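Local coordinates for Cif-like 1 (Burkholderia cenocepacia, PDB 7JQY), which probably hydrolyses epoxides, as a Cif-like member of the alpha/beta hydrolase fold that assembles as an octamer, at residues P14-P19 with S204-A209; Y62-V67 with W285-N290; G152-D157 with A267-L272; A129-A134 with T236-F241. The protein carries 1 engineered substitution. All blocks are in the same frame, centred on the assembly; numbering follows the deposited sequence.

The four contacts form two pairs around the mixed eight-stranded sheet of an alpha/beta hydrolase. Interactions 1 and 2 have centres 11 Å apart and touch: D207 meets Y62 and R65. The centres of interactions 3 and 4 are also 11 Å apart, and L270 packs on Y130 between them. Interactions 1 and 4 lie on opposite sides of the chain's centre, with centres about 34 Å apart. Along the chain come 14-19, 62-67, 129-134 and 152-157, then 204-209, 236-241, 267-272 and 285-290. Each contact joins segments more than 100 residues apart, so each closes a large part of the fold. Helices between strands 140-146 and 250-255 contribute to interactions 1, 3 and 4.

Interaction 1 of 4, residues P14-P19 with S204-A209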
# COMPACT_ATOMS: atom_id res chain seq x y z
N PRO B 14 -22.75 -25.50 -2.50
CA PRO B 14 -23.36 -24.24 -2.96
C PRO B 14 -23.06 -23.96 -4.43
O PRO B 14 -21.94 -24.18 -4.91
CB PRO B 14 -22.72 -23.18 -2.05
CG PRO B 14 -22.31 -23.95 -0.81
CD PRO B 14 -21.89 -25.30 -1.31
N ALA B 15 -24.09 -23.51 -5.15
CA ALA B 15 -24.01 -23.16 -6.57
C ALA B 15 -24.09 -21.64 -6.74
O ALA B 15 -25.19 -21.07 -6.62
CB ALA B 15 -25.13 -23.84 -7.35
N PRO B 16 -22.99 -20.95 -7.02
CA PRO B 16 -23.03 -19.48 -7.09
C PRO B 16 -23.66 -18.97 -8.38
O PRO B 16 -23.79 -19.68 -9.38
CB PRO B 16 -21.55 -19.09 -7.03
CG PRO B 16 -20.82 -20.26 -7.62
CD PRO B 16 -21.62 -21.48 -7.20
N GLY B 17 -24.08 -17.70 -8.32
CA GLY B 17 -24.52 -16.96 -9.50
C GLY B 17 -26.03 -16.91 -9.64
O GLY B 17 -26.81 -17.42 -8.83
N LEU B 18 -26.44 -16.25 -10.72
CA LEU B 18 -27.85 -16.19 -11.08
C LEU B 18 -28.34 -17.57 -11.50
O LEU B 18 -27.58 -18.37 -12.04
CB LEU B 18 -28.06 -15.21 -12.24
CG LEU B 18 -27.65 -13.75 -12.06
CD1 LEU B 18 -27.70 -12.99 -13.39
CD2 LEU B 18 -28.53 -13.08 -11.02
N PRO B 19 -29.61 -17.88 -11.25
CA PRO B 19 -30.17 -19.15 -11.73
C PRO B 19 -30.25 -19.17 -13.25
O PRO B 19 -30.32 -18.13 -13.91
CB PRO B 19 -31.56 -19.20 -11.08
CG PRO B 19 -31.90 -17.77 -10.81
CD PRO B 19 -30.61 -17.06 -10.54
N SER B 204 -21.85 -19.36 -1.09
CA SER B 204 -20.63 -19.29 -1.88
C SER B 204 -20.02 -17.91 -1.71
O SER B 204 -20.74 -16.90 -1.67
CB SER B 204 -20.92 -19.56 -3.35
OG SER B 204 -19.88 -19.05 -4.18
N ASN B 205 -18.69 -17.87 -1.58
CA ASN B 205 -17.99 -16.60 -1.46
C ASN B 205 -18.24 -15.72 -2.67
O ASN B 205 -18.30 -14.49 -2.55
CB ASN B 205 -16.48 -16.83 -1.33
CG ASN B 205 -16.09 -17.41 0.00
OD1 ASN B 205 -16.83 -17.32 0.99
ND2 ASN B 205 -14.90 -17.99 0.06
N ASP B 206 -18.37 -16.32 -3.86
CA ASP B 206 -18.58 -15.51 -5.05
C ASP B 206 -19.88 -14.74 -4.99
O ASP B 206 -19.95 -13.61 -5.48
CB ASP B 206 -18.56 -16.39 -6.31
CG ASP B 206 -17.24 -17.12 -6.49
OD1 ASP B 206 -16.25 -16.78 -5.80
OD2 ASP B 206 -17.22 -18.05 -7.32
N ASP B 207 -20.91 -15.30 -4.34
CA ASP B 207 -22.18 -14.59 -4.24
C ASP B 207 -22.07 -13.41 -3.28
O ASP B 207 -22.53 -12.31 -3.59
CB ASP B 207 -23.28 -15.55 -3.77
CG ASP B 207 -23.88 -16.36 -4.89
OD1 ASP B 207 -23.89 -15.89 -6.05
OD2 ASP B 207 -24.36 -17.48 -4.59
N ILE B 208 -21.47 -13.63 -2.10
CA ILE B 208 -21.33 -12.54 -1.14
C ILE B 208 -20.43 -11.44 -1.71
O ILE B 208 -20.66 -10.25 -1.47
CB ILE B 208 -20.80 -13.07 0.21
CG1 ILE B 208 -21.64 -14.27 0.68
CG2 ILE B 208 -20.84 -11.98 1.27
CD1 ILE B 208 -20.95 -15.13 1.71
N ALA B 209 -19.42 -11.81 -2.51
CA ALA B 209 -18.52 -10.82 -3.09
C ALA B 209 -19.24 -9.87 -4.05
O ALA B 209 -18.80 -8.73 -4.24
CB ALA B 209 -17.36 -11.51 -3.81
O HOH W 1 -26.64 -17.97 -5.87
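P16 and G17 lie against S204 and D207 in a surface contact between the N-terminal loop and the first turn of helix 205-215. The loop precedes helix 22-25, so a part of the chain ahead of the sheet is laid onto a helix far along the sequence. The hydrogen bond between the two segments is G17 N to D207 OD1, 2.9 Å long and nearly straight at 162°. The N-H arrives on the syn side of the carboxylate, 20° out of its plane. D207 CG stands beside its own backbone N (chi1 -83°), which swings the carboxylate over to the loop. The second oxygen is used as well. Water 1 donates to D207 OD2 at 2.7 Å and to G17 O at 3.0 Å, so both backbone polar atoms of G17 are tied to one carboxylate. The same OD2 lies 3.5 Å from P16 CA.

Beside this, the P16 ring covers the helix start. Its CB is 3.3 Å from S204 OG. S204 is the N-cap, and its OG accepts a bent capping bond from D206 N at 3.1 Å. P14 adds looser packing, with CB 4.0 Å from S204 N, and also touches R28 of a second subunit. D207 OD1 has another partner in Y62 OH, while R65 makes a long, weak ion pair with OD2. The carboxylate therefore joins the loop to interaction 2. Its place in the first helical turn, near backbone N-H groups and an arginine, would probably favour the charged form.

Interaction 2 of 4, residues Y62-V67 with W285-N290; sequences YTWRHV and WLPDEN
P287 and D288, at the start of the short helix 286-289, carry most of the contact, with T63 as their chief neighbour across it. P287 settles over the turn of segment 62-67. Its CB is 3.1 Å from T63 O. Its CG makes an off-centre CH-pi contact with the six-membered ring of W64, 3.7 Å from CZ3, and the two side chains lie alongside each other. D288 works by charge. R65 approaches end-on, and both NH1 (3.0 Å) and NH2 (2.9 Å) bond to the single atom D288 OD1. The guanidinium and carboxylate planes are turned 41° apart. R65 NH1 also donates to Y62 O at 2.9 Å, which helps fix the guanidinium, and Y62 CE2 lies over one of its faces. The T63 hydroxyl, anti to the backbone N (chi1 -163°), comes within 3.1 Å of D288 OD2 in a weak bond. D288 is further held by Y195 OH at OD2 and Y211 OH at OD1, so the buried carboxylate is well satisfied. Such a meeting of the loop after strand 50-54 with the one after strand 274-279 is typical of the alpha/beta hydrolase fold, whose active-site loops gather at the C-terminal ends of the parallel strands.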
# COMPACT_ATOMS: atom_id res chain seq x y z
N TYR B 62 -29.56 -8.05 -6.03
CA TYR B 62 -29.07 -9.38 -6.34
C TYR B 62 -29.48 -10.42 -5.29
O TYR B 62 -29.43 -11.62 -5.57
CB TYR B 62 -27.54 -9.32 -6.47
CG TYR B 62 -26.84 -10.63 -6.82
CD1 TYR B 62 -26.79 -11.10 -8.13
CD2 TYR B 62 -26.20 -11.38 -5.83
CE1 TYR B 62 -26.12 -12.28 -8.45
CE2 TYR B 62 -25.53 -12.55 -6.14
CZ TYR B 62 -25.50 -13.01 -7.45
OH TYR B 62 -24.84 -14.18 -7.75
N THR B 63 -29.90 -9.98 -4.10
CA THR B 63 -30.29 -10.94 -3.08
C THR B 63 -31.59 -11.67 -3.42
O THR B 63 -31.82 -12.76 -2.90
CB THR B 63 -30.39 -10.25 -1.71
OG1 THR B 63 -30.38 -11.25 -0.69
CG2 THR B 63 -31.66 -9.43 -1.58
N TRP B 64 -32.40 -11.12 -4.32
CA TRP B 64 -33.66 -11.71 -4.73
C TRP B 64 -33.53 -12.62 -5.95
O TRP B 64 -34.54 -12.99 -6.54
CB TRP B 64 -34.70 -10.62 -5.02
CG TRP B 64 -34.87 -9.66 -3.88
CD1 TRP B 64 -34.39 -8.40 -3.79
CD2 TRP B 64 -35.56 -9.91 -2.65
NE1 TRP B 64 -34.74 -7.84 -2.60
CE2 TRP B 64 -35.47 -8.75 -1.88
CE3 TRP B 64 -36.26 -11.02 -2.14
CZ2 TRP B 64 -36.04 -8.64 -0.60
CZ3 TRP B 64 -36.83 -10.91 -0.87
CH2 TRP B 64 -36.71 -9.73 -0.12
N ARG B 65 -32.30 -12.97 -6.32
CA ARG B 65 -32.06 -13.65 -7.59
C ARG B 65 -32.80 -14.99 -7.69
O ARG B 65 -33.20 -15.38 -8.80
CB ARG B 65 -30.57 -13.87 -7.79
CG ARG B 65 -29.94 -14.77 -6.76
CD ARG B 65 -28.44 -14.60 -6.73
NE ARG B 65 -27.84 -15.40 -5.67
CZ ARG B 65 -27.72 -14.99 -4.42
NH1 ARG B 65 -28.15 -13.78 -4.07
NH2 ARG B 65 -27.16 -15.79 -3.52
N HIS B 66 -32.98 -15.68 -6.57
CA HIS B 66 -33.65 -16.98 -6.58
C HIS B 66 -35.14 -16.87 -6.32
O HIS B 66 -35.84 -17.88 -6.41
CB HIS B 66 -33.05 -17.90 -5.51
CG HIS B 66 -31.61 -18.23 -5.75
ND1 HIS B 66 -31.18 -18.90 -6.87
CD2 HIS B 66 -30.50 -17.98 -5.01
CE1 HIS B 66 -29.86 -19.05 -6.82
NE2 HIS B 66 -29.43 -18.50 -5.69
N VAL B 67 -35.64 -15.66 -6.05
CA VAL B 67 -37.06 -15.45 -5.80
C VAL B 67 -37.77 -14.84 -7.00
O VAL B 67 -38.89 -15.24 -7.33
CB VAL B 67 -37.23 -14.57 -4.54
CG1 VAL B 67 -38.67 -14.12 -4.38
CG2 VAL B 67 -36.78 -15.34 -3.29
N TRP B 285 -30.22 -14.57 6.49
CA TRP B 285 -30.35 -14.13 5.09
C TRP B 285 -31.32 -15.03 4.35
O TRP B 285 -30.93 -15.88 3.56
CB TRP B 285 -28.97 -14.12 4.40
CG TRP B 285 -27.86 -13.56 5.25
CD1 TRP B 285 -26.90 -14.26 5.92
CD2 TRP B 285 -27.60 -12.17 5.50
NE1 TRP B 285 -26.05 -13.40 6.57
CE2 TRP B 285 -26.46 -12.11 6.33
CE3 TRP B 285 -28.21 -10.97 5.11
CZ2 TRP B 285 -25.92 -10.90 6.78
CZ3 TRP B 285 -27.68 -9.77 5.56
CH2 TRP B 285 -26.54 -9.74 6.39
N LEU B 286 -32.62 -14.80 4.57
CA LEU B 286 -33.63 -15.68 4.01
C LEU B 286 -33.54 -15.82 2.49
O LEU B 286 -33.56 -16.97 2.01
CB LEU B 286 -35.03 -15.22 4.45
CG LEU B 286 -35.77 -16.24 5.31
CD1 LEU B 286 -37.18 -15.75 5.61
CD2 LEU B 286 -35.81 -17.61 4.64
N PRO B 287 -33.45 -14.75 1.70
CA PRO B 287 -33.36 -14.94 0.23
C PRO B 287 -32.11 -15.68 -0.21
O PRO B 287 -32.15 -16.38 -1.23
CB PRO B 287 -33.39 -13.50 -0.31
CG PRO B 287 -34.04 -12.70 0.75
CD PRO B 287 -33.57 -13.32 2.04
N ASP B 288 -30.99 -15.54 0.51
CA ASP B 288 -29.78 -16.29 0.14
C ASP B 288 -29.84 -17.73 0.62
O ASP B 288 -29.41 -18.64 -0.09
CB ASP B 288 -28.53 -15.61 0.71
CG ASP B 288 -28.25 -14.27 0.08
OD1 ASP B 288 -27.80 -14.24 -1.10
OD2 ASP B 288 -28.47 -13.24 0.75
N GLU B 289 -30.34 -17.95 1.84
CA GLU B 289 -30.18 -19.25 2.49
C GLU B 289 -31.28 -20.23 2.13
O GLU B 289 -30.99 -21.39 1.83
CB GLU B 289 -30.13 -19.06 4.00
CG GLU B 289 -28.91 -18.34 4.50
CD GLU B 289 -28.87 -18.27 6.00
OE1 GLU B 289 -28.88 -19.35 6.66
OE2 GLU B 289 -28.84 -17.13 6.53
N ASN B 290 -32.53 -19.79 2.15
CA ASN B 290 -33.68 -20.67 1.93
C ASN B 290 -34.70 -19.97 1.05
O ASN B 290 -35.81 -19.64 1.49
CB ASN B 290 -34.30 -21.10 3.26
CG ASN B 290 -35.08 -22.39 3.16
OD1 ASN B 290 -35.37 -22.87 2.07
ND2 ASN B 290 -35.42 -22.95 4.30
O HOH W 2 -27.67 -18.45 -2.87

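Interaction 3 of 4, residues G152-D157 with A267-L272; sequences GTRIWD and ARELAL
E269, in segment 267-272, reaches to the start of helix 154-161, and its carboxylate is the tight part of this contact. OE2 accepts from R154 N at 3.0 Å through its syn lone pair, with an angle of 159°. OE1 is a weaker second acceptor for the same N-H, at 3.3 Å. The E269 chain is extended beyond CG, which carries the carboxylate to R154 N. T153 crosses it at about a right angle, with CB 3.3 Å from OE1. I155 CG1 comes up to the same oxygen at 3.7 Å.

T153 also serves as the N-cap. Its OG1 accepts from W156 N at 3.2 Å and is further bonded to V150 O. Its methyl CG2 meets L270 CD2 at 3.6 Å. L270 is buried, and it also packs on M242 and Y130.

The side of R154 is looser and faces solvent. Its CG sits 3.3 Å from E269 OE1, but the chain bends at chi3 and the charged end does not close on the carboxylate. R154 NE stays 4.7 Å from OE1, and R154 has a long, weak ion pair with E158 instead. The contact thus places a negative group against the N-terminal end of a helix. The helix end, with R154 close by, would probably stabilise the charge of E269.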
# COMPACT_ATOMS: atom_id res chain seq x y z
N GLY B 152 -38.74 1.26 16.57
CA GLY B 152 -39.94 1.60 17.29
C GLY B 152 -40.61 0.44 17.98
O GLY B 152 -41.33 0.65 18.97
N THR B 153 -40.40 -0.78 17.50
CA THR B 153 -41.01 -1.93 18.16
C THR B 153 -40.24 -2.27 19.43
O THR B 153 -39.09 -1.86 19.61
CB THR B 153 -41.06 -3.13 17.20
OG1 THR B 153 -39.73 -3.55 16.86
CG2 THR B 153 -41.82 -2.76 15.94
N ARG B 154 -40.87 -3.06 20.31
CA ARG B 154 -40.16 -3.42 21.53
C ARG B 154 -39.11 -4.49 21.25
O ARG B 154 -38.07 -4.51 21.91
CB ARG B 154 -41.12 -3.86 22.63
CG ARG B 154 -42.28 -4.73 22.21
CD ARG B 154 -43.42 -4.57 23.21
NE ARG B 154 -44.15 -5.81 23.41
CZ ARG B 154 -43.82 -6.73 24.32
NH1 ARG B 154 -44.55 -7.84 24.44
NH2 ARG B 154 -42.76 -6.55 25.09
N ILE B 155 -39.32 -5.31 20.22
CA ILE B 155 -38.26 -6.21 19.79
C ILE B 155 -37.03 -5.40 19.40
O ILE B 155 -35.89 -5.76 19.73
CB ILE B 155 -38.73 -7.09 18.62
CG1 ILE B 155 -40.01 -7.84 19.00
CG2 ILE B 155 -37.64 -8.05 18.19
CD1 ILE B 155 -39.79 -8.96 20.03
N TRP B 156 -37.24 -4.26 18.73
CA TRP B 156 -36.13 -3.38 18.39
C TRP B 156 -35.53 -2.76 19.65
O TRP B 156 -34.30 -2.72 19.81
CB TRP B 156 -36.61 -2.30 17.42
CG TRP B 156 -35.62 -1.21 17.14
CD1 TRP B 156 -35.41 -0.08 17.88
CD2 TRP B 156 -34.71 -1.14 16.03
NE1 TRP B 156 -34.42 0.69 17.30
CE2 TRP B 156 -33.97 0.06 16.17
CE3 TRP B 156 -34.44 -1.97 14.94
CZ2 TRP B 156 -32.99 0.45 15.25
CZ3 TRP B 156 -33.46 -1.59 14.03
CH2 TRP B 156 -32.75 -0.39 14.20
N ASP B 157 -36.38 -2.26 20.55
CA ASP B 157 -35.87 -1.58 21.74
C ASP B 157 -35.21 -2.54 22.71
O ASP B 157 -34.30 -2.14 23.44
CB ASP B 157 -37.00 -0.80 22.42
CG ASP B 157 -37.41 0.44 21.63
OD1 ASP B 157 -38.62 0.62 21.38
OD2 ASP B 157 -36.52 1.23 21.25
N ALA B 267 -44.06 -7.92 14.13
CA ALA B 267 -45.07 -7.50 13.17
C ALA B 267 -46.42 -7.27 13.82
O ALA B 267 -47.21 -6.44 13.35
CB ALA B 267 -45.20 -8.54 12.06
N ARG B 268 -46.72 -8.00 14.91
CA ARG B 268 -48.02 -7.86 15.54
C ARG B 268 -48.17 -6.56 16.29
O ARG B 268 -49.30 -6.16 16.59
CB ARG B 268 -48.27 -9.03 16.49
CG ARG B 268 -48.58 -10.33 15.80
CD ARG B 268 -49.05 -11.34 16.81
NE ARG B 268 -49.39 -12.61 16.19
CZ ARG B 268 -48.89 -13.78 16.57
NH1 ARG B 268 -48.01 -13.82 17.57
NH2 ARG B 268 -49.25 -14.89 15.95
N GLU B 269 -47.07 -5.86 16.58
CA GLU B 269 -47.18 -4.50 17.10
C GLU B 269 -47.49 -3.49 16.01
O GLU B 269 -47.87 -2.36 16.34
CB GLU B 269 -45.90 -4.06 17.81
CG GLU B 269 -45.05 -5.17 18.39
CD GLU B 269 -43.75 -4.63 18.97
OE1 GLU B 269 -42.75 -5.38 18.99
OE2 GLU B 269 -43.73 -3.45 19.39
N LEU B 270 -47.37 -3.87 14.73
CA LEU B 270 -47.49 -2.92 13.63
C LEU B 270 -48.76 -3.08 12.82
O LEU B 270 -49.17 -2.13 12.16
CB LEU B 270 -46.32 -3.09 12.65
CG LEU B 270 -44.89 -3.24 13.16
CD1 LEU B 270 -44.02 -3.82 12.09
CD2 LEU B 270 -44.36 -1.91 13.56
N ALA B 271 -49.39 -4.25 12.84
CA ALA B 271 -50.51 -4.54 11.96
C ALA B 271 -51.51 -5.43 12.68
O ALA B 271 -51.17 -6.16 13.61
CB ALA B 271 -50.04 -5.19 10.65
N LEU B 272 -52.76 -5.35 12.22
CA LEU B 272 -53.85 -6.12 12.80
C LEU B 272 -53.97 -7.52 12.22
O LEU B 272 -54.29 -8.46 12.95
CB LEU B 272 -55.17 -5.37 12.60
CG LEU B 272 -55.16 -3.89 12.96
CD1 LEU B 272 -56.13 -3.10 12.09
CD2 LEU B 272 -55.51 -3.71 14.44

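Interaction 4 of 4, residues A129-A134 with T236-F241; sequences AYAYAA and TRFKAF
F238 and F241 of helix 231-241 pack on Y130, A131 and A134 of helix 124-135 in a buried, apolar helix-helix contact. It joins the helix after strand 117-122 to the one before strand 250-255. The short axes pass 10.8 Å apart at 46°. The nearest CA pairs are A131 with F238 and, closer, A134 with F241 at 6.1 Å.

Along the second segment, the backbone O of R237 lies over one face of the F241 ring, from within the same helix. F238 is the first to reach across. Y130 presents an edge to its face, a T-shaped stack with ring planes at 61° and centroids 5.3 Å apart. The closest atoms are Y130 CD2 and F238 CE2, at 3.7 Å. With chi1 at 168°, CG of Y130 points opposite the backbone N, and the ring reaches F238. The far rim of F238 reaches A131, with CE1 4.1 Å from CB. F238 also packs on M127 and on K98.

One turn later comes F241, the larger contributor. A134 CB sits over the ring face away from R237 O, in a CH-pi contact 4.0 Å from the centroid. A131 CB approaches obliquely, 4.0 Å from F241 CE2. Y130 spans both phenylalanines: its OH lies 3.4 Å from F241 CB. The small alanines leave room for the two rings to come close. With no hydrogen bond between the two segments, the contact is held by dispersion and by the Y130 edge on the F238 face.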
# COMPACT_ATOMS: atom_id res chain seq x y z
N ALA B 129 -40.16 -0.60 3.53
CA ALA B 129 -41.44 -1.20 3.16
C ALA B 129 -42.52 -0.88 4.19
O ALA B 129 -43.67 -0.60 3.83
CB ALA B 129 -41.29 -2.71 2.99
N TYR B 130 -42.17 -0.90 5.48
CA TYR B 130 -43.15 -0.55 6.50
C TYR B 130 -43.55 0.91 6.40
O TYR B 130 -44.74 1.24 6.45
CB TYR B 130 -42.60 -0.85 7.90
CG TYR B 130 -43.46 -0.24 8.99
CD1 TYR B 130 -44.72 -0.77 9.27
CD2 TYR B 130 -43.04 0.87 9.70
CE1 TYR B 130 -45.52 -0.21 10.25
CE2 TYR B 130 -43.83 1.43 10.68
CZ TYR B 130 -45.08 0.89 10.95
OH TYR B 130 -45.87 1.46 11.92
N ALA B 131 -42.57 1.80 6.23
CA ALA B 131 -42.86 3.23 6.08
C ALA B 131 -43.70 3.49 4.84
O ALA B 131 -44.51 4.42 4.82
CB ALA B 131 -41.57 4.04 6.04
N TYR B 132 -43.52 2.68 3.80
CA TYR B 132 -44.39 2.78 2.63
C TYR B 132 -45.83 2.46 3.00
O TYR B 132 -46.74 3.24 2.70
CB TYR B 132 -43.88 1.83 1.54
CG TYR B 132 -44.37 2.10 0.12
CD1 TYR B 132 -45.66 2.57 -0.14
CD2 TYR B 132 -43.53 1.87 -0.97
CE1 TYR B 132 -46.09 2.81 -1.44
CE2 TYR B 132 -43.95 2.10 -2.26
CZ TYR B 132 -45.23 2.57 -2.50
OH TYR B 132 -45.63 2.79 -3.79
N ALA B 133 -46.04 1.34 3.70
CA ALA B 133 -47.40 0.95 4.08
C ALA B 133 -48.00 1.92 5.09
O ALA B 133 -49.21 2.16 5.06
CB ALA B 133 -47.40 -0.47 4.64
N ALA B 134 -47.18 2.50 5.96
CA ALA B 134 -47.72 3.41 6.97
C ALA B 134 -48.17 4.72 6.34
O ALA B 134 -49.18 5.30 6.75
CB ALA B 134 -46.69 3.66 8.07
N THR B 236 -38.04 7.97 16.17
CA THR B 236 -39.08 8.96 16.42
C THR B 236 -40.20 8.85 15.39
O THR B 236 -41.38 8.85 15.74
CB THR B 236 -38.47 10.37 16.37
OG1 THR B 236 -37.25 10.39 17.12
CG2 THR B 236 -39.43 11.40 16.93
N ARG B 237 -39.83 8.74 14.11
CA ARG B 237 -40.86 8.74 13.07
C ARG B 237 -41.69 7.46 13.12
O ARG B 237 -42.92 7.52 12.99
CB ARG B 237 -40.20 8.92 11.69
CG ARG B 237 -41.20 9.07 10.57
CD ARG B 237 -41.85 10.44 10.59
NE ARG B 237 -42.80 10.59 9.50
CZ ARG B 237 -42.51 11.19 8.35
NH1 ARG B 237 -41.30 11.69 8.15
NH2 ARG B 237 -43.43 11.30 7.40
N PHE B 238 -41.05 6.32 13.37
CA PHE B 238 -41.77 5.04 13.33
C PHE B 238 -42.70 4.87 14.53
O PHE B 238 -43.79 4.30 14.40
CB PHE B 238 -40.78 3.88 13.29
CG PHE B 238 -40.30 3.54 11.91
CD1 PHE B 238 -40.19 4.54 10.94
CD2 PHE B 238 -39.98 2.24 11.58
CE1 PHE B 238 -39.76 4.23 9.68
CE2 PHE B 238 -39.55 1.93 10.31
CZ PHE B 238 -39.43 2.92 9.35
N LYS B 239 -42.28 5.37 15.70
CA LYS B 239 -43.13 5.31 16.89
C LYS B 239 -44.45 6.02 16.64
O LYS B 239 -45.51 5.60 17.13
CB LYS B 239 -42.39 5.96 18.06
CG LYS B 239 -41.17 5.18 18.55
CD LYS B 239 -40.27 6.02 19.47
CE LYS B 239 -39.80 5.36 20.75
NZ LYS B 239 -38.41 5.86 21.03
N ALA B 240 -44.40 7.13 15.90
CA ALA B 240 -45.61 7.82 15.47
C ALA B 240 -46.40 6.98 14.47
O ALA B 240 -47.64 6.96 14.52
CB ALA B 240 -45.25 9.18 14.88
N PHE B 241 -45.71 6.28 13.57
CA PHE B 241 -46.40 5.45 12.59
C PHE B 241 -47.21 4.34 13.26
O PHE B 241 -48.27 3.95 12.75
CB PHE B 241 -45.40 4.82 11.62
CG PHE B 241 -44.87 5.76 10.55
CD1 PHE B 241 -45.57 6.90 10.17
CD2 PHE B 241 -43.67 5.47 9.90
CE1 PHE B 241 -45.08 7.74 9.17
CE2 PHE B 241 -43.17 6.31 8.91
CZ PHE B 241 -43.88 7.44 8.54